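Local coordinates for peptidase M16 inactive domain family protein (Pseudomonas fluorescens, PDB 3GWB) that is of unproven function but belongs to the M16 metallopeptidase family and may have hydrolase activity and bind a metal ion, at residues D263-A268 and M404-N409; I259-P264 and L382-D387; Q77-L82 and L112-E117. All blocks are in the same frame, centred on the assembly; numbering follows the deposited sequence.

Interaction 1 (D263-A268 and M404-N409); sequences DPDYAA and MNKHLN
The H407 imidazole meets D265 at its edge and carries its own chain neighbour, K406, over one face. OD2 of D265 sits only 14° out of the ring plane and accepts from H407 NE2 at 2.8 Å with an N-H...O angle of 154°, through the lone pair anti to the other oxygen. On the face, K406 CG lies 4.2 Å above the H407 ring plane, displaced toward the rim. D263 approaches obliquely, its carboxylate almost perpendicular to the ring, with OD2 3.4 Å from H407 CE1. With CG anti to its carbonyl carbon (chi1 -64°), H407 turns NE2 toward the loop. K406 runs out fully extended, so that its NZ forms a salt bridge of 3.6 Å with D265 OD2, the oxygen already held by H407. This is a His-carboxylate pair joining the last turn of helix 397-407 to the loop that starts helix 266-277. That loop is shaped by D263: its OD1 accepts from D265 N at 3.0 Å, an Asx turn, while Y266 N bonds back to D263 O at 3.1 Å, closing a type I beta turn. D265 stands at the N-cap position, though its side chain turns to the histidine and lysine instead of capping. With an alanine in place of D263, D265 N would probably lose its side-chain acceptor and the imidazole one of its two flanking carboxylates. Two negative groups beside H407 would tend to stabilise a protonated ring, an effect that K406 probably moderates. I259 also packs against the histidine.

Interaction 2 (I259-P264 and L382-D387); sequences IDRDDP and LSYLED
Y384 OH receives two N-H groups from the R261 guanidinium. The shorter bond comes from NH2, 2.9 Å from Y384 OH with an N-H...O angle of 143°; the second, from R261 NH1 at 3.2 Å, is weak. The hydroxyl stands at the edge of the guanidinium, tilted somewhat from its plane, and the two flat groups are turned 57° apart. What brings the arginine there is a bend in its chain at chi2 (67°), where CD stands beside CA instead of anti to it, and this folds the guanidinium round toward the tyrosine. Y266 then holds R261 by a cation-pi contact and also touches Y384, while Y378 and L380 pack on the arginine. Farther out, R261 sits in a type I turn closed by D263 N to D260 O at 3.1 Å, and its backbone bonds to M306. On the other side Y384 opens helix 384-394, just after S383, whose OG bonds D387 OD2 at 2.6 Å; D387 in turn bridges to R390. The contact thus ties the loop after strand 249-257 to a helix start. Since the tyrosine offers only a neutral acceptor, the buried arginine is probably stabilised by dipole and pi-electrons here, and the hydroxyl is likely to be polarised by the cation.

Interaction 3 (Q77-L82 and L112-E117); sequences QGFEGL and LKLFAE
Two torsions bring F79 and L114 together: F79 holds CG anti to its carbonyl carbon (chi1 -73°), and L114 carries CG anti to the backbone N (chi1 174°), which sends its branch across to helix 72-80. L114 CD2 comes to rest over the middle of the F79 ring, 3.6 Å from its centroid and 9° off the ring normal, a CH-pi contact as nearly centred as that small angle implies. CG of the same leucine reaches F79 CZ at 3.6 Å, so the branch lies over the face from centre to rim. At the ring edge, near its plane, stands the backbone of F115, with F115 N 3.8 Å from F79 CE1; F115 CB is 4.1 Å from that carbon. The same methyl also meets backbone, roughly at right angles to its approach to the ring: L114 CD2 is 3.8 Å from G78 C. A beta carbon on G78 would come within 2.9 Å of L114 CD2, a clash, so the absence of a side chain permits this approach. Helices 72-80 and 105-120 are thereby joined beside the six-stranded sheet, onto which F79 and F115 both pack through L99; F115 also touches L38 and L40. S364 of the second subunit packs on E80. No hydrogen bond crosses between the segments, so cohesion here rests on dispersion and shape, with the ring face supplying a weak electrostatic attraction for the methyl hydrogens.

Overall arrangement
Interactions 1 and 2 form one neighbourhood, their centres 13 Å apart, and share D263 and P264. Both start from the loop between strand 249-257 and helix 266-277, and reach two helices consecutive in the chain, 384-394 and 397-407; Y266 bridges them by touching R261 and Y384. This loop is thus tied to the C-terminal helices over more than a hundred residues of sequence. Interaction 3 closes earlier in the chain, beside the six-stranded sheet, its centre 43 Å from interaction 1 and 34 Å from interaction 2, with no touch. The contacts therefore consolidate separate parts of the chain, each with its own sheet, consistent with the paired alpha/beta halves of M16 proteins.

Interaction 1 (D263-A268 and M404-N409)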
loop_
_atom_site.group_PDB
_atom_site.type_symbol
_atom_site.label_atom_id
_atom_site.label_comp_id
_atom_site.label_asym_id
_atom_site.label_seq_id
_atom_site.Cartn_x
_atom_site.Cartn_y
_atom_site.Cartn_z
ATOM N N ASP A 263 -1.550 25.503 -16.676
ATOM C CA ASP A 263 -1.295 25.796 -18.083
ATOM C C ASP A 263 -2.557 25.457 -18.876
ATOM O O ASP A 263 -3.163 24.406 -18.669
ATOM C CB ASP A 263 -0.116 24.969 -18.593
ATOM C CG ASP A 263 0.381 25.439 -19.947
ATOM O OD1 ASP A 263 -0.340 25.258 -20.952
ATOM O OD2 ASP A 263 1.495 26.001 -20.002
ATOM N N PRO A 264 -2.963 26.343 -19.798
ATOM C CA PRO A 264 -4.159 26.157 -20.628
ATOM C C PRO A 264 -4.184 24.897 -21.490
ATOM O O PRO A 264 -5.255 24.352 -21.758
ATOM C CB PRO A 264 -4.195 27.432 -21.465
ATOM C CG PRO A 264 -2.757 27.746 -21.636
ATOM C CD PRO A 264 -2.214 27.532 -20.240
ATOM N N ASP A 265 -3.015 24.438 -21.926
ATOM C CA ASP A 265 -2.937 23.235 -22.758
ATOM C C ASP A 265 -2.999 21.939 -21.959
ATOM O O ASP A 265 -2.757 20.864 -22.500
ATOM C CB ASP A 265 -1.650 23.229 -23.585
ATOM C CG ASP A 265 -1.606 24.349 -24.592
ATOM O OD1 ASP A 265 -2.691 24.774 -25.045
ATOM O OD2 ASP A 265 -0.488 24.790 -24.938
ATOM N N TYR A 266 -3.325 22.039 -20.678
ATOM C CA TYR A 266 -3.388 20.858 -19.825
ATOM C C TYR A 266 -4.218 19.719 -20.414
ATOM O O TYR A 266 -3.762 18.577 -20.478
ATOM C CB TYR A 266 -3.953 21.224 -18.451
ATOM C CG TYR A 266 -3.960 20.056 -17.500
ATOM C CD1 TYR A 266 -2.769 19.539 -16.997
ATOM C CD2 TYR A 266 -5.156 19.446 -17.121
ATOM C CE1 TYR A 266 -2.763 18.438 -16.147
ATOM C CE2 TYR A 266 -5.166 18.338 -16.271
ATOM C CZ TYR A 266 -3.964 17.845 -15.783
ATOM O OH TYR A 266 -3.968 16.759 -14.937
ATOM N N ALA A 267 -5.439 20.024 -20.838
ATOM C CA ALA A 267 -6.314 18.999 -21.398
ATOM C C ALA A 267 -5.726 18.387 -22.670
ATOM O O ALA A 267 -5.798 17.172 -22.882
ATOM C CB ALA A 267 -7.699 19.589 -21.687
ATOM N N ALA A 268 -5.149 19.233 -23.517
ATOM C CA ALA A 268 -4.563 18.770 -24.767
ATOM C C ALA A 268 -3.350 17.873 -24.536
ATOM O O ALA A 268 -3.214 16.842 -25.190
ATOM C CB ALA A 268 -4.178 19.959 -25.639
HETATM N N MSE A 404 1.559 19.202 -27.809
HETATM C CA MSE A 404 2.697 18.373 -27.426
HETATM C C MSE A 404 4.001 18.974 -27.948
HETATM O O MSE A 404 5.021 18.952 -27.257
HETATM C CB MSE A 404 2.529 16.946 -27.955
HETATM C CG MSE A 404 1.372 16.159 -27.309
HETATM SE SE MSE A 404 1.566 15.802 -25.532
HETATM C CE MSE A 404 2.621 14.416 -25.588
ATOM N N ASN A 405 3.963 19.512 -29.166
ATOM C CA ASN A 405 5.146 20.129 -29.757
ATOM C C ASN A 405 5.467 21.472 -29.103
ATOM O O ASN A 405 6.617 21.914 -29.098
ATOM C CB ASN A 405 4.953 20.330 -31.264
ATOM C CG ASN A 405 5.294 19.089 -32.068
ATOM O OD1 ASN A 405 4.440 18.519 -32.747
ATOM N ND2 ASN A 405 6.553 18.667 -31.999
ATOM N N LYS A 406 4.452 22.119 -28.545
ATOM C CA LYS A 406 4.651 23.411 -27.903
ATOM C C LYS A 406 5.294 23.281 -26.523
ATOM O O LYS A 406 5.905 24.223 -26.023
ATOM C CB LYS A 406 3.310 24.142 -27.778
ATOM C CG LYS A 406 3.390 25.521 -27.138
ATOM C CD LYS A 406 1.991 26.112 -26.996
ATOM C CE LYS A 406 2.021 27.474 -26.334
ATOM N NZ LYS A 406 0.643 27.989 -26.080
ATOM N N HIS A 407 5.178 22.107 -25.915
ATOM C CA HIS A 407 5.727 21.907 -24.583
ATOM C C HIS A 407 6.857 20.888 -24.491
ATOM O O HIS A 407 7.538 20.809 -23.468
ATOM C CB HIS A 407 4.595 21.518 -23.633
ATOM C CG HIS A 407 3.563 22.592 -23.464
ATOM N ND1 HIS A 407 3.800 23.737 -22.740
ATOM C CD2 HIS A 407 2.311 22.713 -23.964
ATOM C CE1 HIS A 407 2.738 24.524 -22.800
ATOM N NE2 HIS A 407 1.821 23.923 -23.539
ATOM N N LEU A 408 7.066 20.120 -25.554
ATOM C CA LEU A 408 8.116 19.107 -25.558
ATOM C C LEU A 408 8.985 19.196 -26.801
ATOM O O LEU A 408 8.520 19.590 -27.864
ATOM C CB LEU A 408 7.500 17.713 -25.485
ATOM C CG LEU A 408 6.679 17.384 -24.241
ATOM C CD1 LEU A 408 6.028 16.020 -24.421
ATOM C CD2 LEU A 408 7.581 17.409 -23.009
ATOM N N ASN A 409 10.247 18.807 -26.660
ATOM C CA ASN A 409 11.192 18.841 -27.767
ATOM C C ASN A 409 12.161 17.683 -27.598
ATOM O O ASN A 409 12.688 17.459 -26.509
ATOM C CB ASN A 409 11.949 20.172 -27.758
ATOM C CG ASN A 409 12.861 20.340 -28.960
ATOM O OD1 ASN A 409 13.778 19.544 -29.183
ATOM N ND2 ASN A 409 12.614 21.389 -29.741
#

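Interaction 2 (I259-P264 and L382-D387)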
loop_
_atom_site.group_PDB
_atom_site.type_symbol
_atom_site.label_atom_id
_atom_site.label_comp_id
_atom_site.label_asym_id
_atom_site.label_seq_id
_atom_site.Cartn_x
_atom_site.Cartn_y
_atom_site.Cartn_z
ATOM N N ILE A 259 4.732 20.907 -18.091
ATOM C CA ILE A 259 3.944 22.110 -17.870
ATOM C C ILE A 259 3.622 22.288 -16.392
ATOM O O ILE A 259 3.832 21.379 -15.589
ATOM C CB ILE A 259 2.604 22.041 -18.630
ATOM C CG1 ILE A 259 1.840 20.784 -18.198
ATOM C CG2 ILE A 259 2.851 22.032 -20.132
ATOM C CD1 ILE A 259 0.363 20.817 -18.529
ATOM N N ASP A 260 3.131 23.472 -16.036
ATOM C CA ASP A 260 2.716 23.721 -14.665
ATOM C C ASP A 260 1.220 23.406 -14.687
ATOM O O ASP A 260 0.595 23.433 -15.748
ATOM C CB ASP A 260 2.984 25.172 -14.234
ATOM C CG ASP A 260 2.487 26.187 -15.235
ATOM O OD1 ASP A 260 1.350 26.039 -15.726
ATOM O OD2 ASP A 260 3.238 27.146 -15.521
ATOM N N ARG A 261 0.659 23.096 -13.525
ATOM C CA ARG A 261 -0.739 22.699 -13.412
ATOM C C ARG A 261 -1.813 23.599 -14.019
ATOM O O ARG A 261 -2.814 23.097 -14.538
ATOM C CB ARG A 261 -1.082 22.427 -11.944
ATOM C CG ARG A 261 -2.462 21.811 -11.737
ATOM C CD ARG A 261 -2.542 20.400 -12.306
ATOM N NE ARG A 261 -3.881 19.819 -12.206
ATOM C CZ ARG A 261 -4.917 20.180 -12.962
ATOM N NH1 ARG A 261 -4.775 21.126 -13.881
ATOM N NH2 ARG A 261 -6.097 19.581 -12.814
ATOM N N ASP A 262 -1.632 24.915 -13.970
ATOM C CA ASP A 262 -2.658 25.790 -14.522
ATOM C C ASP A 262 -2.458 26.186 -15.984
ATOM O O ASP A 262 -3.122 27.102 -16.477
ATOM C CB ASP A 262 -2.792 27.052 -13.669
ATOM C CG ASP A 262 -1.540 27.900 -13.683
ATOM O OD1 ASP A 262 -0.579 27.541 -14.403
ATOM O OD2 ASP A 262 -1.521 28.929 -12.973
ATOM N N ASP A 263 -1.550 25.503 -16.676
ATOM C CA ASP A 263 -1.295 25.796 -18.083
ATOM C C ASP A 263 -2.557 25.457 -18.876
ATOM O O ASP A 263 -3.163 24.406 -18.669
ATOM C CB ASP A 263 -0.116 24.969 -18.593
ATOM C CG ASP A 263 0.381 25.439 -19.947
ATOM O OD1 ASP A 263 -0.340 25.258 -20.952
ATOM O OD2 ASP A 263 1.495 26.001 -20.002
ATOM N N PRO A 264 -2.963 26.343 -19.798
ATOM C CA PRO A 264 -4.159 26.157 -20.628
ATOM C C PRO A 264 -4.184 24.897 -21.490
ATOM O O PRO A 264 -5.255 24.352 -21.758
ATOM C CB PRO A 264 -4.195 27.432 -21.465
ATOM C CG PRO A 264 -2.757 27.746 -21.636
ATOM C CD PRO A 264 -2.214 27.532 -20.240
ATOM N N LEU A 382 -13.537 28.083 -11.521
ATOM C CA LEU A 382 -14.576 27.378 -10.789
ATOM C C LEU A 382 -15.278 26.316 -11.642
ATOM O O LEU A 382 -15.786 25.323 -11.122
ATOM C CB LEU A 382 -15.600 28.377 -10.262
ATOM C CG LEU A 382 -16.472 27.853 -9.131
ATOM C CD1 LEU A 382 -15.596 27.549 -7.931
ATOM C CD2 LEU A 382 -17.527 28.888 -8.779
ATOM N N SER A 383 -15.295 26.528 -12.953
ATOM C CA SER A 383 -15.937 25.593 -13.872
ATOM C C SER A 383 -14.927 24.634 -14.484
ATOM O O SER A 383 -15.193 24.020 -15.515
ATOM C CB SER A 383 -16.632 26.367 -14.990
ATOM O OG SER A 383 -15.699 27.186 -15.679
ATOM N N TYR A 384 -13.771 24.503 -13.841
ATOM C CA TYR A 384 -12.715 23.630 -14.342
ATOM C C TYR A 384 -13.181 22.225 -14.721
ATOM O O TYR A 384 -12.855 21.721 -15.793
ATOM C CB TYR A 384 -11.593 23.506 -13.313
ATOM C CG TYR A 384 -10.465 22.637 -13.807
ATOM C CD1 TYR A 384 -9.571 23.108 -14.769
ATOM C CD2 TYR A 384 -10.323 21.324 -13.361
ATOM C CE1 TYR A 384 -8.571 22.297 -15.280
ATOM C CE2 TYR A 384 -9.321 20.498 -13.870
ATOM C CZ TYR A 384 -8.450 20.993 -14.830
ATOM O OH TYR A 384 -7.463 20.188 -15.354
ATOM N N LEU A 385 -13.927 21.588 -13.831
ATOM C CA LEU A 385 -14.404 20.237 -14.090
ATOM C C LEU A 385 -15.158 20.151 -15.411
ATOM O O LEU A 385 -14.789 19.373 -16.298
ATOM C CB LEU A 385 -15.309 19.773 -12.949
ATOM C CG LEU A 385 -14.649 19.721 -11.568
ATOM C CD1 LEU A 385 -15.673 19.279 -10.528
ATOM C CD2 LEU A 385 -13.466 18.766 -11.604
ATOM N N GLU A 386 -16.211 20.953 -15.538
ATOM C CA GLU A 386 -17.025 20.958 -16.746
ATOM C C GLU A 386 -16.204 21.322 -17.977
ATOM O O GLU A 386 -16.393 20.746 -19.048
ATOM C CB GLU A 386 -18.192 21.941 -16.609
ATOM C CG GLU A 386 -18.995 21.794 -15.323
ATOM C CD GLU A 386 -18.412 22.606 -14.178
ATOM O OE1 GLU A 386 -18.357 23.851 -14.305
ATOM O OE2 GLU A 386 -18.014 22.004 -13.156
ATOM N N ASP A 387 -15.289 22.274 -17.825
ATOM C CA ASP A 387 -14.461 22.702 -18.944
ATOM C C ASP A 387 -13.504 21.609 -19.398
ATOM O O ASP A 387 -13.223 21.480 -20.590
ATOM C CB ASP A 387 -13.657 23.956 -18.582
ATOM C CG ASP A 387 -14.539 25.120 -18.163
ATOM O OD1 ASP A 387 -15.650 25.266 -18.723
ATOM O OD2 ASP A 387 -14.114 25.899 -17.279
#

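Interaction 3 (Q77-L82 and L112-E117)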
loop_
_atom_site.group_PDB
_atom_site.type_symbol
_atom_site.label_atom_id
_atom_site.label_comp_id
_atom_site.label_asym_id
_atom_site.label_seq_id
_atom_site.Cartn_x
_atom_site.Cartn_y
_atom_site.Cartn_z
ATOM N N GLN A 77 -7.613 5.193 17.566
ATOM C CA GLN A 77 -8.826 4.556 18.046
ATOM C C GLN A 77 -9.939 5.585 18.071
ATOM O O GLN A 77 -11.105 5.265 17.836
ATOM C CB GLN A 77 -8.607 3.970 19.443
ATOM C CG GLN A 77 -7.442 3.002 19.514
ATOM C CD GLN A 77 -7.596 1.980 20.622
ATOM O OE1 GLN A 77 -7.882 2.329 21.771
ATOM N NE2 GLN A 77 -7.402 0.706 20.285
ATOM N N GLY A 78 -9.565 6.830 18.347
ATOM C CA GLY A 78 -10.539 7.898 18.383
ATOM C C GLY A 78 -11.300 8.022 17.076
ATOM O O GLY A 78 -12.525 8.119 17.076
ATOM N N PHE A 79 -10.583 8.028 15.954
ATOM C CA PHE A 79 -11.238 8.142 14.658
ATOM C C PHE A 79 -12.021 6.860 14.362
ATOM O O PHE A 79 -13.191 6.907 13.972
ATOM C CB PHE A 79 -10.207 8.395 13.547
ATOM C CG PHE A 79 -9.618 9.789 13.551
ATOM C CD1 PHE A 79 -10.440 10.909 13.446
ATOM C CD2 PHE A 79 -8.236 9.976 13.622
ATOM C CE1 PHE A 79 -9.894 12.203 13.411
ATOM C CE2 PHE A 79 -7.678 11.264 13.589
ATOM C CZ PHE A 79 -8.508 12.378 13.483
ATOM N N GLU A 80 -11.375 5.715 14.562
ATOM C CA GLU A 80 -12.015 4.423 14.303
ATOM C C GLU A 80 -13.336 4.234 15.037
ATOM O O GLU A 80 -14.306 3.729 14.465
ATOM C CB GLU A 80 -11.075 3.273 14.684
ATOM C CG GLU A 80 -10.032 2.924 13.640
ATOM C CD GLU A 80 -9.071 1.850 14.128
ATOM O OE1 GLU A 80 -9.543 0.761 14.530
ATOM O OE2 GLU A 80 -7.844 2.098 14.112
ATOM N N GLY A 81 -13.376 4.631 16.304
ATOM C CA GLY A 81 -14.590 4.471 17.083
ATOM C C GLY A 81 -15.741 5.325 16.582
ATOM O O GLY A 81 -16.896 5.107 16.949
ATOM N N LEU A 82 -15.423 6.295 15.734
ATOM C CA LEU A 82 -16.424 7.203 15.182
ATOM C C LEU A 82 -16.769 6.866 13.733
ATOM O O LEU A 82 -17.628 7.506 13.119
ATOM C CB LEU A 82 -15.906 8.643 15.269
ATOM C CG LEU A 82 -15.692 9.168 16.694
ATOM C CD1 LEU A 82 -14.999 10.525 16.663
ATOM C CD2 LEU A 82 -17.045 9.266 17.399
ATOM N N LEU A 112 -14.566 15.678 13.967
ATOM C CA LEU A 112 -13.996 16.933 13.481
ATOM C C LEU A 112 -13.188 17.648 14.553
ATOM O O LEU A 112 -12.194 18.310 14.248
ATOM C CB LEU A 112 -15.102 17.844 12.948
ATOM C CG LEU A 112 -15.688 17.366 11.619
ATOM C CD1 LEU A 112 -17.024 18.053 11.384
ATOM C CD2 LEU A 112 -14.706 17.646 10.487
ATOM N N LYS A 113 -13.614 17.524 15.805
ATOM C CA LYS A 113 -12.882 18.142 16.906
ATOM C C LYS A 113 -11.519 17.482 17.030
ATOM O O LYS A 113 -10.514 18.154 17.265
ATOM C CB LYS A 113 -13.637 17.987 18.224
ATOM C CG LYS A 113 -14.874 18.850 18.327
ATOM C CD LYS A 113 -15.500 18.756 19.716
ATOM C CE LYS A 113 -14.556 19.278 20.790
ATOM N NZ LYS A 113 -15.189 19.258 22.148
ATOM N N LEU A 114 -11.484 16.162 16.866
ATOM C CA LEU A 114 -10.228 15.429 16.949
ATOM C C LEU A 114 -9.347 15.782 15.751
ATOM O O LEU A 114 -8.140 15.990 15.892
ATOM C CB LEU A 114 -10.492 13.917 16.979
ATOM C CG LEU A 114 -9.275 12.983 16.931
ATOM C CD1 LEU A 114 -8.296 13.329 18.056
ATOM C CD2 LEU A 114 -9.750 11.537 17.047
ATOM N N PHE A 115 -9.959 15.851 14.573
ATOM C CA PHE A 115 -9.240 16.187 13.347
ATOM C C PHE A 115 -8.609 17.581 13.438
ATOM O O PHE A 115 -7.450 17.769 13.074
ATOM C CB PHE A 115 -10.192 16.140 12.151
ATOM C CG PHE A 115 -9.530 16.438 10.831
ATOM C CD1 PHE A 115 -8.683 15.511 10.237
ATOM C CD2 PHE A 115 -9.739 17.659 10.195
ATOM C CE1 PHE A 115 -8.062 15.783 9.017
ATOM C CE2 PHE A 115 -9.121 17.945 8.971
ATOM C CZ PHE A 115 -8.277 17.010 8.387
ATOM N N ALA A 116 -9.380 18.555 13.914
ATOM C CA ALA A 116 -8.876 19.919 14.045
ATOM C C ALA A 116 -7.675 19.943 14.989
ATOM O O ALA A 116 -6.673 20.610 14.723
ATOM C CB ALA A 116 -9.979 20.841 14.573
ATOM N N GLU A 117 -7.782 19.215 16.096
ATOM C CA GLU A 117 -6.708 19.146 17.075
ATOM C C GLU A 117 -5.455 18.524 16.457
ATOM O O GLU A 117 -4.352 19.032 16.628
ATOM C CB GLU A 117 -7.154 18.321 18.286
ATOM C CG GLU A 117 -6.136 18.265 19.417
ATOM C CD GLU A 117 -6.340 19.348 20.466
ATOM O OE1 GLU A 117 -7.416 19.367 21.106
ATOM O OE2 GLU A 117 -5.426 20.177 20.661
#